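Local coordinates for protein glutathione transferase (Lolium rigidum, PDB 6ZB6) that probably conjugates glutathione to electrophilic xenobiotics, herbicides among them, as a phi class plant detoxification enzyme linked to multiple-herbicide resistance, at residues A[118-123]-A[182-187]; A[112-117]-A[173-178]; A[149-154]-A[189-194]. All coordinates share one frame; numbering follows the deposited sequence.

Contact 1 of 3, residues A[118-123]-A[182-187]. With GTB (S-(p-nitrobenzyl)glutathione), chain G.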
loop_
_atom_site.group_PDB
_atom_site.type_symbol
_atom_site.label_atom_id
_atom_site.label_comp_id
_atom_site.label_asym_id
_atom_site.label_seq_id
_atom_site.Cartn_x
_atom_site.Cartn_y
_atom_site.Cartn_z
ATOM N N TYR A 118 -8.762 5.625 -8.555
ATOM C CA TYR A 118 -8.605 6.942 -9.173
ATOM C C TYR A 118 -9.930 7.460 -9.705
ATOM O O TYR A 118 -10.328 8.596 -9.421
ATOM C CB TYR A 118 -7.586 6.876 -10.312
ATOM C CG TYR A 118 -6.166 7.117 -9.877
ATOM C CD1 TYR A 118 -5.649 8.405 -9.804
ATOM C CD2 TYR A 118 -5.336 6.054 -9.535
ATOM C CE1 TYR A 118 -4.341 8.627 -9.404
ATOM C CE2 TYR A 118 -4.029 6.263 -9.130
ATOM C CZ TYR A 118 -3.538 7.551 -9.066
ATOM O OH TYR A 118 -2.239 7.753 -8.668
ATOM N N GLN A 119 -10.624 6.636 -10.487
ATOM C CA GLN A 119 -11.816 7.114 -11.175
ATOM C C GLN A 119 -12.983 7.332 -10.218
ATOM O O GLN A 119 -13.799 8.231 -10.445
ATOM C CB GLN A 119 -12.214 6.129 -12.271
ATOM C CG GLN A 119 -11.232 6.031 -13.420
ATOM C CD GLN A 119 -11.133 7.318 -14.211
ATOM O OE1 GLN A 119 -12.064 8.117 -14.229
ATOM N NE2 GLN A 119 -9.993 7.525 -14.871
ATOM N N CYS A 120 -13.077 6.539 -9.147
ATOM C CA CYS A 120 -14.236 6.587 -8.267
ATOM C C CYS A 120 -14.005 7.459 -7.037
ATOM O O CYS A 120 -14.974 7.992 -6.485
ATOM C CB CYS A 120 -14.608 5.168 -7.819
ATOM S SG CYS A 120 -15.264 4.110 -9.114
ATOM N N LEU A 121 -12.746 7.651 -6.627
ATOM C CA LEU A 121 -12.419 8.373 -5.396
ATOM C C LEU A 121 -11.532 9.582 -5.666
ATOM O O LEU A 121 -11.973 10.716 -5.455
ATOM C CB LEU A 121 -11.747 7.421 -4.407
ATOM C CG LEU A 121 -12.583 6.851 -3.269
ATOM C CD1 LEU A 121 -11.659 6.320 -2.179
ATOM C CD2 LEU A 121 -13.513 7.919 -2.727
ATOM N N PHE A 122 -10.291 9.376 -6.124
ATOM C CA PHE A 122 -9.325 10.464 -6.234
ATOM C C PHE A 122 -9.796 11.531 -7.217
ATOM O O PHE A 122 -9.822 12.722 -6.888
ATOM C CB PHE A 122 -7.959 9.923 -6.670
ATOM C CG PHE A 122 -7.285 8.997 -5.664
ATOM C CD1 PHE A 122 -7.639 9.003 -4.319
ATOM C CD2 PHE A 122 -6.271 8.130 -6.080
ATOM C CE1 PHE A 122 -7.010 8.153 -3.408
ATOM C CE2 PHE A 122 -5.638 7.284 -5.178
ATOM C CZ PHE A 122 -6.011 7.296 -3.835
ATOM N N ASN A 123 -10.162 11.123 -8.436
ATOM C CA ASN A 123 -10.514 12.101 -9.468
ATOM C C ASN A 123 -11.685 12.991 -9.070
ATOM O O ASN A 123 -11.543 14.223 -9.151
ATOM C CB ASN A 123 -10.780 11.389 -10.801
ATOM C CG ASN A 123 -9.502 11.023 -11.539
ATOM O OD1 ASN A 123 -8.404 11.052 -10.973
ATOM N ND2 ASN A 123 -9.642 10.663 -12.810
ATOM N N THR A 182 -15.028 2.492 -2.581
ATOM C CA THR A 182 -15.665 2.776 -3.859
ATOM C C THR A 182 -16.987 2.036 -3.953
ATOM O O THR A 182 -17.297 1.182 -3.121
ATOM C CB THR A 182 -14.750 2.361 -4.998
ATOM O OG1 THR A 182 -14.750 0.931 -5.086
ATOM C CG2 THR A 182 -13.301 2.918 -4.782
ATOM N N PRO A 183 -17.784 2.311 -4.990
ATOM C CA PRO A 183 -19.022 1.536 -5.183
ATOM C C PRO A 183 -18.791 0.055 -5.433
ATOM O O PRO A 183 -19.764 -0.710 -5.445
ATOM C CB PRO A 183 -19.667 2.207 -6.404
ATOM C CG PRO A 183 -19.173 3.614 -6.353
ATOM C CD PRO A 183 -17.732 3.474 -5.899
ATOM N N HIS A 184 -17.545 -0.382 -5.608
ATOM C CA HIS A 184 -17.248 -1.752 -5.997
ATOM C C HIS A 184 -16.688 -2.571 -4.845
ATOM O O HIS A 184 -16.139 -3.656 -5.066
ATOM C CB HIS A 184 -16.295 -1.734 -7.193
ATOM C CG HIS A 184 -16.801 -0.876 -8.305
ATOM N ND1 HIS A 184 -17.917 -1.208 -9.046
ATOM C CD2 HIS A 184 -16.402 0.338 -8.748
ATOM C CE1 HIS A 184 -18.158 -0.253 -9.924
ATOM N NE2 HIS A 184 -17.253 0.697 -9.766
ATOM N N ALA A 185 -16.856 -2.085 -3.614
ATOM C CA ALA A 185 -16.278 -2.739 -2.445
ATOM C C ALA A 185 -16.840 -4.130 -2.201
ATOM O O ALA A 185 -16.186 -4.934 -1.532
ATOM C CB ALA A 185 -16.502 -1.883 -1.203
ATOM N N ALA A 186 -18.034 -4.436 -2.708
ATOM C CA ALA A 186 -18.549 -5.788 -2.510
ATOM C C ALA A 186 -17.878 -6.820 -3.415
ATOM O O ALA A 186 -18.117 -8.018 -3.224
ATOM C CB ALA A 186 -20.080 -5.804 -2.700
ATOM N N LEU A 187 -16.994 -6.407 -4.335
ATOM C CA LEU A 187 -16.381 -7.350 -5.271
ATOM C C LEU A 187 -15.725 -8.520 -4.549
ATOM O O LEU A 187 -15.884 -9.681 -4.950
ATOM C CB LEU A 187 -15.337 -6.632 -6.139
ATOM C CG LEU A 187 -14.698 -7.452 -7.268
ATOM C CD1 LEU A 187 -15.770 -8.014 -8.189
ATOM C CD2 LEU A 187 -13.686 -6.603 -8.055
HETATM N N1 GTB G . 6.254 4.842 -7.273
HETATM C CA1 GTB G . 6.080 5.940 -6.334
HETATM C C1 GTB G . 6.133 5.393 -4.900
HETATM O O11 GTB G . 5.632 4.268 -4.627
HETATM O O12 GTB G . 6.679 6.057 -3.978
HETATM C CB1 GTB G . 4.726 6.594 -6.629
HETATM C CG1 GTB G . 4.513 7.733 -5.634
HETATM C CD1 GTB G . 3.306 8.577 -6.003
HETATM O OE1 GTB G . 2.639 8.330 -6.961
HETATM N N2 GTB G . 2.977 9.694 -5.153
HETATM C CA2 GTB G . 1.825 10.493 -5.519
HETATM C C2 GTB G . 2.309 11.893 -5.867
HETATM O O2 GTB G . 3.130 12.454 -5.211
HETATM C CB2 GTB G . 0.844 10.536 -4.345
HETATM S SG2 GTB G . 0.187 8.850 -4.071
HETATM N N3 GTB G . 1.771 12.542 -7.037
HETATM C CA3 GTB G . 2.226 13.878 -7.363
HETATM C C3 GTB G . 2.824 13.908 -8.766
HETATM O O31 GTB G . 2.912 15.007 -9.381
HETATM O O32 GTB G . 3.232 12.845 -9.312
HETATM C "C'" GTB G . -0.835 8.393 -5.503
HETATM C "C1'" GTB G . -1.979 9.396 -5.619
HETATM C "C2'" GTB G . -2.058 10.227 -6.725
HETATM C "C3'" GTB G . -3.094 11.143 -6.839
HETATM C "C4'" GTB G . -4.058 11.224 -5.845
HETATM N N41 GTB G . -5.150 12.189 -5.958
HETATM O O41 GTB G . -5.315 12.960 -7.122
HETATM O O42 GTB G . -5.893 12.323 -5.060
HETATM C "C5'" GTB G . -3.976 10.392 -4.735
HETATM C "C6'" GTB G . -2.939 9.477 -4.620
#
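Cys120 meets Thr182, Pro183 and His184 where helix 92-127 passes the loop after helix 173-179. The approach is fairly loose. Cys120 CB lies 4.0 Å from Thr182 CB, with Pro183 CD at a similar range. The sulfur stands beside the backbone N (chi1 -69°), a setting that carries it to the imidazole of His184. It meets that ring at its edge, near the ring plane, with Cys120 SG 4.0 Å from His184 CD2. No hydrogen bond joins the two segments. Leu121 and Thr182 form the buried side, and Leu121 also packs on Tyr178. Pro183 marks the solvent side.

The loop holds its own shape. Thr182 OG1 accepts from His184 N at 3.1 Å, which makes an ST turn inside a type I beta turn from Thr182 to Ala185. The same hydroxyl is hydrogen-bonded to Phe179 O. The His184 side chain also touches Ile116, Val136 and Leu140.

The tighter packing is on the part of the helix turned to the ligand. Phe122 lays one face against the nitrobenzyl ring of S-(p-nitrobenzyl)glutathione. Phe122 CD2 is 3.5 Å from ligand C5', and C5' sits over the centre of the Phe122 ring. The nitrobenzyl ring meets the Tyr118 ring obliquely; Tyr118 OH is 3.2 Å from C2' of the ligand. Phe122 in turn directs its CD2 edge onto the face of Tyr118. The helix makes a wider pi-type turn here: Asn123 N bonds to Tyr118 O at 2.7 Å. Aromatic side chains of a C-terminal-domain helix holding the S-substituent of a glutathione conjugate are characteristic of the hydrophobic substrate site of glutathione transferases.

Contact 2 of 3, residues A[112-117]-A[173-178]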
loop_
_atom_site.group_PDB
_atom_site.type_symbol
_atom_site.label_atom_id
_atom_site.label_comp_id
_atom_site.label_asym_id
_atom_site.label_seq_id
_atom_site.Cartn_x
_atom_site.Cartn_y
_atom_site.Cartn_z
ATOM N N ALA A 112 -4.562 -3.114 -12.166
ATOM C CA ALA A 112 -5.970 -3.385 -12.424
ATOM C C ALA A 112 -6.891 -2.706 -11.420
ATOM O O ALA A 112 -7.995 -2.274 -11.790
ATOM C CB ALA A 112 -6.218 -4.894 -12.420
ATOM N N LEU A 113 -6.467 -2.596 -10.159
ATOM C CA LEU A 113 -7.320 -2.063 -9.095
ATOM C C LEU A 113 -7.188 -0.551 -8.959
ATOM O O LEU A 113 -8.189 0.155 -8.825
ATOM C CB LEU A 113 -6.982 -2.760 -7.765
ATOM C CG LEU A 113 -7.672 -2.293 -6.479
ATOM C CD1 LEU A 113 -8.058 -3.486 -5.598
ATOM C CD2 LEU A 113 -6.789 -1.304 -5.707
ATOM N N SER A 114 -5.962 -0.035 -9.028
ATOM C CA SER A 114 -5.735 1.400 -8.880
ATOM C C SER A 114 -6.607 2.287 -9.768
ATOM O O SER A 114 -7.091 3.318 -9.266
ATOM C CB SER A 114 -4.240 1.695 -9.134
ATOM O OG SER A 114 -3.972 3.064 -8.952
ATOM N N PRO A 115 -6.849 1.983 -11.049
ATOM C CA PRO A 115 -7.692 2.887 -11.847
ATOM C C PRO A 115 -9.082 3.059 -11.283
ATOM O O PRO A 115 -9.659 4.152 -11.395
ATOM C CB PRO A 115 -7.725 2.213 -13.223
ATOM C CG PRO A 115 -6.445 1.467 -13.283
ATOM C CD PRO A 115 -6.292 0.911 -11.892
ATOM N N ILE A 116 -9.637 2.015 -10.665
ATOM C CA ILE A 116 -10.961 2.136 -10.068
ATOM C C ILE A 116 -10.930 3.107 -8.897
ATOM O O ILE A 116 -11.849 3.914 -8.725
ATOM C CB ILE A 116 -11.493 0.750 -9.660
ATOM C CG1 ILE A 116 -11.552 -0.167 -10.888
ATOM C CG2 ILE A 116 -12.905 0.874 -9.036
ATOM C CD1 ILE A 116 -11.501 -1.645 -10.570
ATOM N N VAL A 117 -9.868 3.067 -8.089
ATOM C CA VAL A 117 -9.730 4.019 -6.989
ATOM C C VAL A 117 -9.602 5.439 -7.528
ATOM O O VAL A 117 -10.250 6.371 -7.031
ATOM C CB VAL A 117 -8.532 3.644 -6.096
ATOM C CG1 VAL A 117 -8.289 4.732 -5.062
ATOM C CG2 VAL A 117 -8.779 2.302 -5.426
ATOM N N PHE A 173 -2.197 -3.437 0.879
ATOM C CA PHE A 173 -3.142 -2.733 1.748
ATOM C C PHE A 173 -3.549 -1.347 1.249
ATOM O O PHE A 173 -4.758 -1.075 1.155
ATOM C CB PHE A 173 -2.593 -2.652 3.171
ATOM C CG PHE A 173 -3.244 -1.577 3.975
ATOM C CD1 PHE A 173 -4.540 -1.751 4.456
ATOM C CD2 PHE A 173 -2.595 -0.378 4.202
ATOM C CE1 PHE A 173 -5.160 -0.756 5.172
ATOM C CE2 PHE A 173 -3.198 0.623 4.913
ATOM C CZ PHE A 173 -4.499 0.438 5.407
ATOM N N PRO A 174 -2.629 -0.411 0.988
ATOM C CA PRO A 174 -3.060 0.996 0.839
ATOM C C PRO A 174 -4.038 1.256 -0.290
ATOM O O PRO A 174 -5.021 1.981 -0.079
ATOM C CB PRO A 174 -1.740 1.750 0.603
ATOM C CG PRO A 174 -0.688 0.855 1.163
ATOM C CD PRO A 174 -1.161 -0.543 0.912
ATOM N N TYR A 175 -3.816 0.696 -1.481
ATOM C CA TYR A 175 -4.788 0.951 -2.541
ATOM C C TYR A 175 -6.061 0.138 -2.342
ATOM O O TYR A 175 -7.153 0.627 -2.639
ATOM C CB TYR A 175 -4.198 0.655 -3.917
ATOM C CG TYR A 175 -3.224 1.707 -4.418
ATOM C CD1 TYR A 175 -1.907 1.687 -4.019
ATOM C CD2 TYR A 175 -3.630 2.708 -5.302
ATOM C CE1 TYR A 175 -1.005 2.632 -4.464
ATOM C CE2 TYR A 175 -2.730 3.665 -5.769
ATOM C CZ TYR A 175 -1.412 3.620 -5.341
ATOM O OH TYR A 175 -0.479 4.541 -5.785
ATOM N N THR A 176 -5.948 -1.111 -1.875
ATOM C CA THR A 176 -7.154 -1.922 -1.681
ATOM C C THR A 176 -8.030 -1.329 -0.588
ATOM O O THR A 176 -9.263 -1.370 -0.679
ATOM C CB THR A 176 -6.782 -3.368 -1.347
ATOM O OG1 THR A 176 -5.954 -3.886 -2.388
ATOM C CG2 THR A 176 -8.046 -4.278 -1.237
ATOM N N PHE A 177 -7.405 -0.775 0.452
ATOM C CA PHE A 177 -8.149 -0.055 1.477
ATOM C C PHE A 177 -9.096 0.974 0.865
ATOM O O PHE A 177 -10.282 1.032 1.214
ATOM C CB PHE A 177 -7.186 0.628 2.447
ATOM C CG PHE A 177 -7.887 1.427 3.503
ATOM C CD1 PHE A 177 -8.598 0.790 4.504
ATOM C CD2 PHE A 177 -7.872 2.810 3.468
ATOM C CE1 PHE A 177 -9.267 1.521 5.474
ATOM C CE2 PHE A 177 -8.535 3.544 4.435
ATOM C CZ PHE A 177 -9.228 2.897 5.440
ATOM N N TYR A 178 -8.588 1.789 -0.062
ATOM C CA TYR A 178 -9.413 2.820 -0.688
ATOM C C TYR A 178 -10.416 2.225 -1.666
ATOM O O TYR A 178 -11.536 2.747 -1.797
ATOM C CB TYR A 178 -8.531 3.857 -1.387
ATOM C CG TYR A 178 -7.935 4.870 -0.429
ATOM C CD1 TYR A 178 -8.728 5.503 0.520
ATOM C CD2 TYR A 178 -6.582 5.198 -0.474
ATOM C CE1 TYR A 178 -8.200 6.424 1.406
ATOM C CE2 TYR A 178 -6.037 6.125 0.410
ATOM C CZ TYR A 178 -6.854 6.740 1.350
ATOM O OH TYR A 178 -6.331 7.666 2.246
#
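Leu113 and Val117 reach from helix 92-127 to the backbone carbonyl of Tyr175 on helix 173-179. Leu113 CD2 is 3.6 Å from Tyr175 O, and Val117 CG2 lies at the same distance from that oxygen. The carbonyl therefore meets two methyl groups one helical turn apart. Leu113 CG points away from its own backbone N (chi1 175°), and Leu113 CD2 touches Tyr175 CB at 3.7 Å. These two side chains meet at a slant. The Leu113 and Thr176 side chains cross at about a right angle, with Leu113 CD1 nearest Thr176 OG1. Val117 divides its branches: CG2 takes the carbonyl, while Val117 CG1 packs on Tyr178 CB at 3.8 Å. From there the phenol of Tyr178 leads off, out of this contact.

The Tyr175 ring leans on Ser114. Ser114 OG comes obliquely to the ring, 3.5 Å from Tyr175 CE2. The contact has no hydrogen bond across it and consists of buried groups. The short helix axes pass 9.3 Å apart at 45°, with the two segments pointing broadly the same way, N to C. Helix 92-127 is kinked here. Pro115 has no N-H to give, and the bond from Val117 N to Leu113 O is weak.

The polar ends find partners beyond the two segments. Tyr175 OH bonds to Asn14, Tyr178 OH to Met11 O, and Thr176 OG1 to Tyr109 and His172 O. Tyr175 also touches S-(p-nitrobenzyl)glutathione, so this packing backs a wall of the ligand pocket. Helix 13-24 of the thioredoxin-like domain packs on Tyr175 and Tyr178, helices 192-202 and 205-214 touch Phe173 and Phe177, and helix 133-156 packs on helix 92-127 at Leu113 and Ile116.

Contact 3 of 3, residues A[149-154]-A[189-194]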
loop_
_atom_site.group_PDB
_atom_site.type_symbol
_atom_site.label_atom_id
_atom_site.label_comp_id
_atom_site.label_asym_id
_atom_site.label_seq_id
_atom_site.Cartn_x
_atom_site.Cartn_y
_atom_site.Cartn_z
ATOM N N VAL A 149 -7.216 -15.544 -10.073
ATOM C CA VAL A 149 -5.916 -16.145 -9.783
ATOM C C VAL A 149 -5.611 -16.074 -8.292
ATOM O O VAL A 149 -5.128 -17.046 -7.695
ATOM C CB VAL A 149 -4.814 -15.461 -10.615
ATOM C CG1 VAL A 149 -3.441 -15.997 -10.221
ATOM C CG2 VAL A 149 -5.077 -15.646 -12.110
ATOM N N TYR A 150 -5.882 -14.924 -7.661
ATOM C CA TYR A 150 -5.648 -14.807 -6.223
ATOM C C TYR A 150 -6.495 -15.807 -5.453
ATOM O O TYR A 150 -6.038 -16.405 -4.471
ATOM C CB TYR A 150 -5.959 -13.384 -5.747
ATOM C CG TYR A 150 -4.810 -12.389 -5.885
ATOM C CD1 TYR A 150 -4.186 -12.173 -7.113
ATOM C CD2 TYR A 150 -4.382 -11.644 -4.797
ATOM C CE1 TYR A 150 -3.152 -11.254 -7.243
ATOM C CE2 TYR A 150 -3.338 -10.719 -4.917
ATOM C CZ TYR A 150 -2.739 -10.525 -6.142
ATOM O OH TYR A 150 -1.702 -9.622 -6.250
ATOM N N GLU A 151 -7.739 -16.002 -5.891
ATOM C CA GLU A 151 -8.625 -16.934 -5.206
ATOM C C GLU A 151 -8.054 -18.341 -5.225
ATOM O O GLU A 151 -8.071 -19.039 -4.204
ATOM C CB GLU A 151 -10.003 -16.898 -5.857
ATOM C CG GLU A 151 -11.004 -17.861 -5.257
ATOM C CD GLU A 151 -11.446 -17.459 -3.862
ATOM O OE1 GLU A 151 -11.151 -16.331 -3.415
ATOM O OE2 GLU A 151 -12.102 -18.283 -3.213
ATOM N N ALA A 152 -7.533 -18.771 -6.378
ATOM C CA ALA A 152 -6.898 -20.081 -6.465
ATOM C C ALA A 152 -5.645 -20.141 -5.598
ATOM O O ALA A 152 -5.429 -21.125 -4.880
ATOM C CB ALA A 152 -6.567 -20.409 -7.923
ATOM N N ARG A 153 -4.823 -19.087 -5.631
ATOM C CA ARG A 153 -3.589 -19.075 -4.850
ATOM C C ARG A 153 -3.884 -19.123 -3.354
ATOM O O ARG A 153 -3.246 -19.874 -2.603
ATOM C CB ARG A 153 -2.775 -17.826 -5.200
ATOM C CG ARG A 153 -1.495 -17.643 -4.401
ATOM C CD ARG A 153 -0.410 -18.566 -4.889
ATOM N NE ARG A 153 0.819 -18.398 -4.114
ATOM C CZ ARG A 153 1.777 -19.313 -4.044
ATOM N NH1 ARG A 153 1.640 -20.445 -4.719
ATOM N NH2 ARG A 153 2.863 -19.100 -3.302
ATOM N N LEU A 154 -4.842 -18.311 -2.900
ATOM C CA LEU A 154 -5.175 -18.248 -1.482
ATOM C C LEU A 154 -6.063 -19.401 -1.036
ATOM O O LEU A 154 -6.426 -19.460 0.142
ATOM C CB LEU A 154 -5.839 -16.905 -1.153
ATOM C CG LEU A 154 -4.873 -15.721 -1.313
ATOM C CD1 LEU A 154 -5.620 -14.392 -1.369
ATOM C CD2 LEU A 154 -3.791 -15.705 -0.205
ATOM N N GLY A 189 -16.294 -10.103 -1.903
ATOM C CA GLY A 189 -17.139 -11.143 -1.351
ATOM C C GLY A 189 -17.432 -12.284 -2.301
ATOM O O GLY A 189 -17.871 -13.351 -1.856
ATOM N N SER A 190 -17.225 -12.085 -3.600
ATOM C CA SER A 190 -17.402 -13.167 -4.562
ATOM C C SER A 190 -16.208 -14.108 -4.621
ATOM O O SER A 190 -16.278 -15.143 -5.302
ATOM C CB SER A 190 -17.693 -12.578 -5.947
ATOM O OG SER A 190 -19.015 -12.047 -5.966
ATOM N N TYR A 191 -15.129 -13.780 -3.912
ATOM C CA TYR A 191 -13.886 -14.553 -3.905
ATOM C C TYR A 191 -13.581 -14.856 -2.441
ATOM O O TYR A 191 -12.826 -14.126 -1.789
ATOM C CB TYR A 191 -12.761 -13.769 -4.595
ATOM C CG TYR A 191 -13.166 -13.242 -5.967
ATOM C CD1 TYR A 191 -12.925 -13.989 -7.122
ATOM C CD2 TYR A 191 -13.791 -12.011 -6.108
ATOM C CE1 TYR A 191 -13.308 -13.522 -8.373
ATOM C CE2 TYR A 191 -14.180 -11.538 -7.357
ATOM C CZ TYR A 191 -13.937 -12.298 -8.482
ATOM O OH TYR A 191 -14.323 -11.836 -9.721
ATOM N N PRO A 192 -14.201 -15.897 -1.874
ATOM C CA PRO A 192 -14.161 -16.059 -0.407
ATOM C C PRO A 192 -12.755 -16.193 0.174
ATOM O O PRO A 192 -12.507 -15.696 1.281
ATOM C CB PRO A 192 -15.005 -17.322 -0.174
ATOM C CG PRO A 192 -15.028 -18.028 -1.492
ATOM C CD PRO A 192 -15.007 -16.945 -2.525
ATOM N N HIS A 193 -11.827 -16.849 -0.523
ATOM C CA HIS A 193 -10.468 -16.946 0.007
ATOM C C HIS A 193 -9.750 -15.606 -0.061
ATOM O O HIS A 193 -8.944 -15.290 0.818
ATOM C CB HIS A 193 -9.662 -18.009 -0.740
ATOM C CG HIS A 193 -10.147 -19.398 -0.495
ATOM N ND1 HIS A 193 -11.134 -19.978 -1.256
ATOM C CD2 HIS A 193 -9.795 -20.317 0.433
ATOM C CE1 HIS A 193 -11.366 -21.202 -0.815
ATOM N NE2 HIS A 193 -10.572 -21.429 0.213
ATOM N N VAL A 194 -10.015 -14.817 -1.105
ATOM C CA VAL A 194 -9.458 -13.469 -1.169
ATOM C C VAL A 194 -10.029 -12.605 -0.055
ATOM O O VAL A 194 -9.298 -11.878 0.621
ATOM C CB VAL A 194 -9.709 -12.833 -2.551
ATOM C CG1 VAL A 194 -9.074 -11.437 -2.611
ATOM C CG2 VAL A 194 -9.135 -13.713 -3.651
HETATM O O HOH W 1 -7.693 -17.294 2.280
#
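Glu151 and Val194 bring their CA atoms within 5.4 Å where the start of helix 192-202, with Tyr191 at its N-cap position, abuts helix 133-156. Glu151 CG lies anti to the backbone N, and the chain then bends at chi2 (70°). This turn delivers the carboxylate to the first turn of the other helix. Glu151 OE1 accepts from Val194 N at 3.0 Å, on the syn side but somewhat out of plane. Glu151 OE2 takes two donors. His193 N comes to the syn lone pair of Glu151 OE2 at 3.1 Å, in a nearly straight bond. His193 ND1 comes to Glu151 OE2 from above the carboxylate plane at 2.8 Å, with that oxygen lying in the plane of the imidazole. The two flat groups are turned 61° apart.

Apolar contacts flank these bonds. Val194 CG2 packs on Tyr150 CB at 3.8 Å, and Leu154 CD1 lies against Val194 CA. Tyr150 carries its ring away from the contact, and its OH bonds to His172. The edge of the Tyr191 ring faces Glu151 CB. A water donates to both Leu154 O and His193 O and ties the two helices once more.

Three bonds fix both the position and the rotation of the carboxylate. The amides at a helix start and a close imidazole N-H would probably stabilise its negative charge. That charge would in turn probably help His193 to keep its proton on ND1.

All three contacts lie in the helical C-terminal domain. Contact 2 is the core one, wholly buried, its centre about 9 Å from the centre of the chain, while contacts 1 and 3 are partly buried and farther out. Contacts 1 and 2 share helix 92-127 and touch directly, with a probable hydrogen bond from Phe122 N to Val117 O. Together they supply Tyr118, Phe122 and Tyr175 to the ligand pocket. Contact 3 belongs to helices 133-156 and 192-202, its centre about 20 Å from that of contact 1. Contacts 1 and 2 have no hydrogen bond between their segments, whereas contact 3 joins its helices through the Glu151 carboxylate, probably charged, a bridging water and some apolar contacts.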